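Local coordinates for protein beta-lactamase (Mycobacterium tuberculosis, PDB 4WHI) that probably acts as a beta-lactamase-like or penicillin-binding protein, its C-terminal domain being a small antiparallel beta fold of unknown role, at residues 80-84 and 85-89; 16-19 and 20-23; 65-68 and 69-73. One frame throughout, in Å; residues are numbered along the deposited sequence.

Interaction 1 of 3, residues 80-84 and 85-89; sequences ATFAG and DTLNL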
loop_
_atom_site.group_PDB
_atom_site.type_symbol
_atom_site.label_atom_id
_atom_site.label_comp_id
_atom_site.label_asym_id
_atom_site.label_seq_id
_atom_site.Cartn_x
_atom_site.Cartn_y
_atom_site.Cartn_z
ATOM N N ALA A 80 -1.378 1.086 3.435
ATOM C CA ALA A 80 -1.919 -0.103 2.795
ATOM C C ALA A 80 -1.848 -1.246 3.796
ATOM O O ALA A 80 -0.765 -1.747 4.099
ATOM C CB ALA A 80 -1.116 -0.436 1.552
ATOM N N THR A 81 -3.002 -1.656 4.317
ATOM C CA THR A 81 -3.060 -2.634 5.402
ATOM C C THR A 81 -3.613 -3.949 4.881
ATOM O O THR A 81 -4.744 -4.008 4.398
ATOM C CB THR A 81 -3.941 -2.130 6.557
ATOM O OG1 THR A 81 -3.455 -0.858 6.999
ATOM C CG2 THR A 81 -3.924 -3.106 7.732
ATOM N N PHE A 82 -2.802 -4.994 4.963
ATOM C CA PHE A 82 -3.220 -6.319 4.533
ATOM C C PHE A 82 -3.758 -7.112 5.726
ATOM O O PHE A 82 -3.167 -7.106 6.805
ATOM C CB PHE A 82 -2.051 -7.083 3.914
ATOM C CG PHE A 82 -1.535 -6.501 2.628
ATOM C CD1 PHE A 82 -0.541 -5.528 2.642
ATOM C CD2 PHE A 82 -1.993 -6.970 1.398
ATOM C CE1 PHE A 82 -0.033 -5.016 1.466
ATOM C CE2 PHE A 82 -1.490 -6.451 0.218
ATOM C CZ PHE A 82 -0.510 -5.473 0.255
ATOM N N ALA A 83 -4.869 -7.809 5.519
ATOM C CA ALA A 83 -5.411 -8.712 6.531
ATOM C C ALA A 83 -6.129 -9.857 5.843
ATOM O O ALA A 83 -7.230 -9.681 5.318
ATOM C CB ALA A 83 -6.355 -7.965 7.460
ATOM N N GLY A 84 -5.486 -11.024 5.831
ATOM C CA GLY A 84 -6.016 -12.197 5.154
ATOM C C GLY A 84 -6.123 -11.977 3.662
ATOM O O GLY A 84 -5.123 -11.715 2.998
ATOM N N ASP A 85 -7.337 -12.074 3.132
ATOM C CA ASP A 85 -7.560 -11.838 1.713
ATOM C C ASP A 85 -8.017 -10.403 1.416
ATOM O O ASP A 85 -8.470 -10.121 0.314
ATOM C CB ASP A 85 -8.546 -12.870 1.149
ATOM C CG ASP A 85 -7.890 -14.227 0.873
ATOM O OD1 ASP A 85 -6.640 -14.337 0.909
ATOM O OD2 ASP A 85 -8.633 -15.192 0.605
ATOM N N THR A 86 -7.871 -9.497 2.383
ATOM C CA THR A 86 -8.269 -8.104 2.188
ATOM C C THR A 86 -7.071 -7.164 2.226
ATOM O O THR A 86 -6.083 -7.395 2.945
ATOM C CB THR A 86 -9.305 -7.621 3.229
ATOM O OG1 THR A 86 -8.675 -7.406 4.500
ATOM C CG2 THR A 86 -10.450 -8.618 3.371
ATOM N N LEU A 87 -7.183 -6.106 1.431
ATOM C CA LEU A 87 -6.259 -4.994 1.446
ATOM C C LEU A 87 -7.088 -3.733 1.653
ATOM O O LEU A 87 -8.006 -3.475 0.886
ATOM C CB LEU A 87 -5.520 -4.925 0.116
ATOM C CG LEU A 87 -4.693 -3.674 -0.174
ATOM C CD1 LEU A 87 -3.626 -3.463 0.893
ATOM C CD2 LEU A 87 -4.069 -3.796 -1.548
ATOM N N ASN A 88 -6.773 -2.967 2.694
ATOM C CA ASN A 88 -7.434 -1.695 2.942
ATOM C C ASN A 88 -6.483 -0.566 2.604
ATOM O O ASN A 88 -5.388 -0.487 3.159
ATOM C CB ASN A 88 -7.883 -1.573 4.399
ATOM C CG ASN A 88 -8.599 -0.261 4.677
ATOM O OD1 ASN A 88 -7.965 0.749 4.960
ATOM N ND2 ASN A 88 -9.923 -0.272 4.584
ATOM N N LEU A 89 -6.910 0.287 1.683
ATOM C CA LEU A 89 -6.159 1.467 1.285
ATOM C C LEU A 89 -6.850 2.691 1.862
ATOM O O LEU A 89 -7.935 3.077 1.410
ATOM C CB LEU A 89 -6.121 1.571 -0.235
ATOM C CG LEU A 89 -5.463 0.418 -0.984
ATOM C CD1 LEU A 89 -5.465 0.744 -2.468
ATOM C CD2 LEU A 89 -4.047 0.161 -0.482
HETATM O O HOH W 1 -4.951 1.268 5.656
HETATM O O HOH W 2 -7.234 -5.085 5.320
#
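Over one face of the Phe82 ring sits the methyl CD1 of Leu87, only 9° off the ring normal and 3.7 Å from the centroid, a well-centred CH-pi contact. The ring of Tyr21 also meets Phe82, with the two planes steeply inclined, while the carbonyl oxygen Thr86 O approaches the ring obliquely. Leu87 delivers its methyl because CG lies opposite the backbone N (chi1 169°), which carries the branch alongside its cross-strand neighbour. The small side chain of Ala80 leaves room for two leucines: its CB is 3.6 Å from Leu89 CD2 and 4.0 Å from Leu87 CD1.

The strands form a beta hairpin closed by a two-residue loop, Gly84 and Asp85. Thr81 and Asn88 are a hydrogen-bonded pair, with Thr81 N to Asn88 O at 2.9 Å and Asn88 N to Thr81 O at 2.8 Å, both nearly straight. Gly84, with no CB to press on Asp85 N, takes the positive phi of the type II' turn from Ala83 to Thr86. Two donors of Thr86 grip Ala83 O: the backbone N, at 3.0 Å from that oxygen, comes from above the carbonyl plane, and OG1, at 2.8 Å from it, lies in that plane on a lone pair. A water bridges Thr86 OG1 and Thr81 O. Asp85 turns outward to a salt bridge with Arg102, and Asn88 ND2 reaches Asp93 and Thr99.

Strand 77-83 is bonded to strand 62-66 on its other side, and strand 86-89 to strand 99-101; Phe82, Leu87 and Leu89 lean inward on strands 33-38, 41-46 and 51-59 of the curled sheet.

Interaction 2 of 3, residues 16-19 and 20-23; sequences RPLN and DYVG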
loop_
_atom_site.group_PDB
_atom_site.type_symbol
_atom_site.label_atom_id
_atom_site.label_comp_id
_atom_site.label_asym_id
_atom_site.label_seq_id
_atom_site.Cartn_x
_atom_site.Cartn_y
_atom_site.Cartn_z
ATOM N N ARG A 16 5.109 -10.647 7.034
ATOM C CA ARG A 16 5.098 -12.028 6.539
ATOM C C ARG A 16 6.055 -12.142 5.348
ATOM O O ARG A 16 6.450 -11.122 4.781
ATOM C CB ARG A 16 3.686 -12.423 6.075
ATOM C CG ARG A 16 2.664 -12.626 7.188
ATOM C CD ARG A 16 1.329 -13.136 6.647
ATOM N NE ARG A 16 0.696 -14.112 7.550
ATOM C CZ ARG A 16 0.778 -15.442 7.446
ATOM N NH1 ARG A 16 1.460 -16.028 6.465
ATOM N NH2 ARG A 16 0.159 -16.208 8.339
ATOM N N PRO A 17 6.428 -13.378 4.955
ATOM C CA PRO A 17 7.122 -13.556 3.672
ATOM C C PRO A 17 6.362 -12.792 2.585
ATOM O O PRO A 17 5.133 -12.842 2.558
ATOM C CB PRO A 17 7.053 -15.064 3.437
ATOM C CG PRO A 17 6.886 -15.669 4.793
ATOM C CD PRO A 17 6.149 -14.662 5.625
ATOM N N LEU A 18 7.072 -12.073 1.722
ATOM C CA LEU A 18 6.408 -11.113 0.835
ATOM C C LEU A 18 5.443 -11.762 -0.163
ATOM O O LEU A 18 4.468 -11.138 -0.565
ATOM C CB LEU A 18 7.426 -10.204 0.148
ATOM C CG LEU A 18 8.157 -9.231 1.083
ATOM C CD1 LEU A 18 9.133 -8.377 0.298
ATOM C CD2 LEU A 18 7.191 -8.351 1.873
ATOM N N ASN A 19 5.682 -13.016 -0.531
ATOM C CA ASN A 19 4.750 -13.725 -1.412
ATOM C C ASN A 19 3.320 -13.721 -0.873
ATOM O O ASN A 19 2.369 -13.753 -1.645
ATOM C CB ASN A 19 5.208 -15.169 -1.654
ATOM C CG ASN A 19 4.868 -16.098 -0.500
ATOM O OD1 ASN A 19 5.639 -16.260 0.454
ATOM N ND2 ASN A 19 3.718 -16.729 -0.590
ATOM N N ASP A 20 3.174 -13.702 0.453
ATOM C CA ASP A 20 1.844 -13.768 1.073
ATOM C C ASP A 20 0.931 -12.616 0.677
ATOM O O ASP A 20 -0.287 -12.777 0.664
ATOM C CB ASP A 20 1.949 -13.819 2.599
ATOM C CG ASP A 20 2.273 -15.197 3.117
ATOM O OD1 ASP A 20 2.225 -16.180 2.339
ATOM O OD2 ASP A 20 2.570 -15.296 4.325
ATOM N N TYR A 21 1.519 -11.466 0.355
ATOM C CA TYR A 21 0.744 -10.264 0.023
ATOM C C TYR A 21 0.371 -10.148 -1.454
ATOM O O TYR A 21 -0.524 -9.371 -1.822
ATOM C CB TYR A 21 1.517 -9.027 0.451
ATOM C CG TYR A 21 1.919 -9.030 1.912
ATOM C CD1 TYR A 21 0.983 -8.821 2.913
ATOM C CD2 TYR A 21 3.245 -9.238 2.289
ATOM C CE1 TYR A 21 1.351 -8.813 4.252
ATOM C CE2 TYR A 21 3.621 -9.231 3.624
ATOM C CZ TYR A 21 2.674 -9.017 4.598
ATOM O OH TYR A 21 3.053 -9.008 5.921
ATOM N N VAL A 22 1.055 -10.906 -2.299
ATOM C CA VAL A 22 0.895 -10.798 -3.750
ATOM C C VAL A 22 -0.496 -11.281 -4.190
ATOM O O VAL A 22 -1.026 -12.260 -3.663
ATOM C CB VAL A 22 2.039 -11.556 -4.464
ATOM C CG1 VAL A 22 1.804 -11.682 -5.959
ATOM C CG2 VAL A 22 3.367 -10.853 -4.194
ATOM N N GLY A 23 -1.092 -10.563 -5.133
ATOM C CA GLY A 23 -2.383 -10.940 -5.692
ATOM C C GLY A 23 -3.171 -9.777 -6.249
ATOM O O GLY A 23 -2.733 -8.622 -6.203
HETATM O O HOH W 3 -0.571 -14.564 -1.868
HETATM O O HOH W 4 4.504 -17.797 3.095
#
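Tyr21 OH is held by two groups: the backbone N of Arg16 donates to it at 2.9 Å, and Asp61 OD1 is its second partner. Because CG of Tyr21 stands opposite its own carbonyl carbon (chi1 -55°), the ring reaches back along the chain and the phenol ends beside Arg16, a span that a long, rigid side chain suits. The Arg16 side chain crosses that of Asp20 at about a right angle in a one-nitrogen salt bridge: NH1 lies 2.5 Å from Asp20 OD2, a short length not to be pressed. The oxygen is in the guanidinium plane, but NH1 meets it from 41° above the carboxylate plane.

The backbone coils through overlapping turns, each N-H bonding to the carbonyl three residues back: Asp20 N to Pro17 O (3.0 Å), Tyr21 N to Leu18 O (3.1 Å) and Val22 N to Asn19 O (3.2 Å). Proline, with fixed phi and no N-H to give, fits the first of these. The coil leads into strand 23-25. On its inner side Leu18 CD2 touches Tyr21 CD2 at 4.1 Å, both resting on Leu42. Outside, one water links Asn19 OD1 to Asp20 OD1. Asp20 O is also bonded by Arg102 NH1.

Interaction 3 of 3, residues 65-68 and 69-73; sequences FTLS and TENAL
Ser68 accepts two hydrogen bonds, on its carbonyl O and on OG, that set the chain's course. The N-H of Asn71 bonds to Ser68 O at 3.0 Å, closing a type I beta turn over Thr69 and Glu70; the donor stands well above the carbonyl plane. The second bond is more bent, OG accepting from Glu70 N at 3.2 Å. This is an ST turn, possible because OG is set between the backbone N and the carbonyl carbon (chi1 83°). A short hydroxyl suits a place where it folds back on the main chain.

Asn71 closes one turn and starts another. Its OD1 accepts from Leu73 N at 2.8 Å, in the plane of the amide and on a lone pair, in an Asx turn that bends the chain again before strand 77-83. The other end of that amide is used too: ND2 bonds Tyr91 OH, so both polar atoms have partners and the amide's rotation is fixed.

Van der Waals contact comes from Leu67, the first residue past strand 62-66. Its side chain crosses that of Asn71, laying carbon against oxygen: the methyl CD1 is 3.5 Å from Asn71 OD1, and CB 3.6 Å from Leu73 O. Leucine's branched apolar end suits a place along the Asn71 amide and against Ser76 and Tyr91. Glu70 leaves its CB 3.5 Å from Ser68 OG and extends its carboxylate away from the turn.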
loop_
_atom_site.group_PDB
_atom_site.type_symbol
_atom_site.label_atom_id
_atom_site.label_comp_id
_atom_site.label_asym_id
_atom_site.label_seq_id
_atom_site.Cartn_x
_atom_site.Cartn_y
_atom_site.Cartn_z
ATOM N N PHE A 65 2.752 3.775 0.873
ATOM C CA PHE A 65 3.239 4.290 -0.388
ATOM C C PHE A 65 3.186 5.817 -0.362
ATOM O O PHE A 65 2.527 6.421 0.498
ATOM C CB PHE A 65 2.472 3.699 -1.574
ATOM C CG PHE A 65 0.989 3.950 -1.548
ATOM C CD1 PHE A 65 0.141 3.151 -0.789
ATOM C CD2 PHE A 65 0.428 4.955 -2.326
ATOM C CE1 PHE A 65 -1.226 3.373 -0.775
ATOM C CE2 PHE A 65 -0.941 5.177 -2.319
ATOM C CZ PHE A 65 -1.769 4.385 -1.545
ATOM N N THR A 66 3.915 6.434 -1.282
ATOM C CA THR A 66 3.973 7.893 -1.365
ATOM C C THR A 66 3.227 8.347 -2.615
ATOM O O THR A 66 3.388 7.767 -3.690
ATOM C CB THR A 66 5.426 8.413 -1.368
ATOM O OG1 THR A 66 6.200 7.699 -2.338
ATOM C CG2 THR A 66 6.072 8.225 0.008
ATOM N N LEU A 67 2.410 9.385 -2.463
ATOM C CA LEU A 67 1.522 9.816 -3.530
ATOM C C LEU A 67 2.303 10.464 -4.671
ATOM O O LEU A 67 3.391 10.999 -4.468
ATOM C CB LEU A 67 0.443 10.753 -2.982
ATOM C CG LEU A 67 -0.450 10.140 -1.889
ATOM C CD1 LEU A 67 -1.554 11.112 -1.495
ATOM C CD2 LEU A 67 -1.043 8.813 -2.339
ATOM N N SER A 68 1.736 10.381 -5.870
ATOM C CA SER A 68 2.404 10.809 -7.091
ATOM C C SER A 68 2.379 12.326 -7.251
ATOM O O SER A 68 1.649 13.031 -6.546
ATOM C CB SER A 68 1.753 10.156 -8.306
ATOM O OG SER A 68 0.605 10.873 -8.718
ATOM N N THR A 69 3.155 12.814 -8.214
ATOM C CA THR A 69 3.228 14.243 -8.508
ATOM C C THR A 69 1.926 14.804 -9.105
ATOM O O THR A 69 1.743 16.025 -9.145
ATOM C CB THR A 69 4.421 14.561 -9.435
ATOM O OG1 THR A 69 4.329 13.774 -10.624
ATOM C CG2 THR A 69 5.742 14.258 -8.736
ATOM N N GLU A 70 1.035 13.922 -9.563
ATOM C CA GLU A 70 -0.315 14.300 -10.019
ATOM C C GLU A 70 -1.267 14.611 -8.864
ATOM O O GLU A 70 -2.326 15.214 -9.071
ATOM C CB GLU A 70 -0.940 13.176 -10.865
ATOM C CG GLU A 70 -0.194 12.843 -12.151
ATOM C CD GLU A 70 -0.859 11.739 -12.963
ATOM O OE1 GLU A 70 -1.958 11.270 -12.577
ATOM O OE2 GLU A 70 -0.281 11.338 -13.999
ATOM N N ASN A 71 -0.901 14.193 -7.653
ATOM C CA ASN A 71 -1.743 14.392 -6.488
ATOM C C ASN A 71 -1.670 15.816 -5.959
ATOM O O ASN A 71 -0.677 16.517 -6.166
ATOM C CB ASN A 71 -1.325 13.438 -5.372
ATOM C CG ASN A 71 -2.448 13.167 -4.401
ATOM O OD1 ASN A 71 -2.615 13.883 -3.413
ATOM N ND2 ASN A 71 -3.246 12.145 -4.694
ATOM N N ALA A 72 -2.712 16.228 -5.242
ATOM C CA ALA A 72 -2.692 17.493 -4.519
ATOM C C ALA A 72 -1.554 17.499 -3.504
ATOM O O ALA A 72 -0.976 18.541 -3.232
ATOM C CB ALA A 72 -4.020 17.731 -3.820
ATOM N N LEU A 73 -1.228 16.324 -2.965
ATOM C CA LEU A 73 -0.206 16.182 -1.935
ATOM C C LEU A 73 0.841 15.123 -2.305
ATOM O O LEU A 73 0.904 14.063 -1.676
ATOM C CB LEU A 73 -0.868 15.814 -0.601
ATOM C CG LEU A 73 -1.773 16.861 0.051
ATOM C CD1 LEU A 73 -2.489 16.261 1.252
ATOM C CD2 LEU A 73 -0.966 18.080 0.463
#

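Along the chain the order is interaction 2, interaction 3, then interaction 1. Interaction 2 leads into strand 23-25, at one end of the sheet; interaction 3 leaves strand 62-66, and interaction 1 is the hairpin of strands 77-83 and 86-89, the first of which lies beside strand 62-66. The centres of interactions 1 and 2 are about 11 Å apart, and they touch where Phe82 CG meets Tyr21 CD1 at 3.4 Å. Interaction 3 lies about 21 Å from interaction 1, meeting it through Phe65 and Leu89. Interactions 2 and 3, centres about 25 Å apart, make no contact; the 80-89 hairpin touches both, tying the loop before the first strand to residues 65-73 across one sheet.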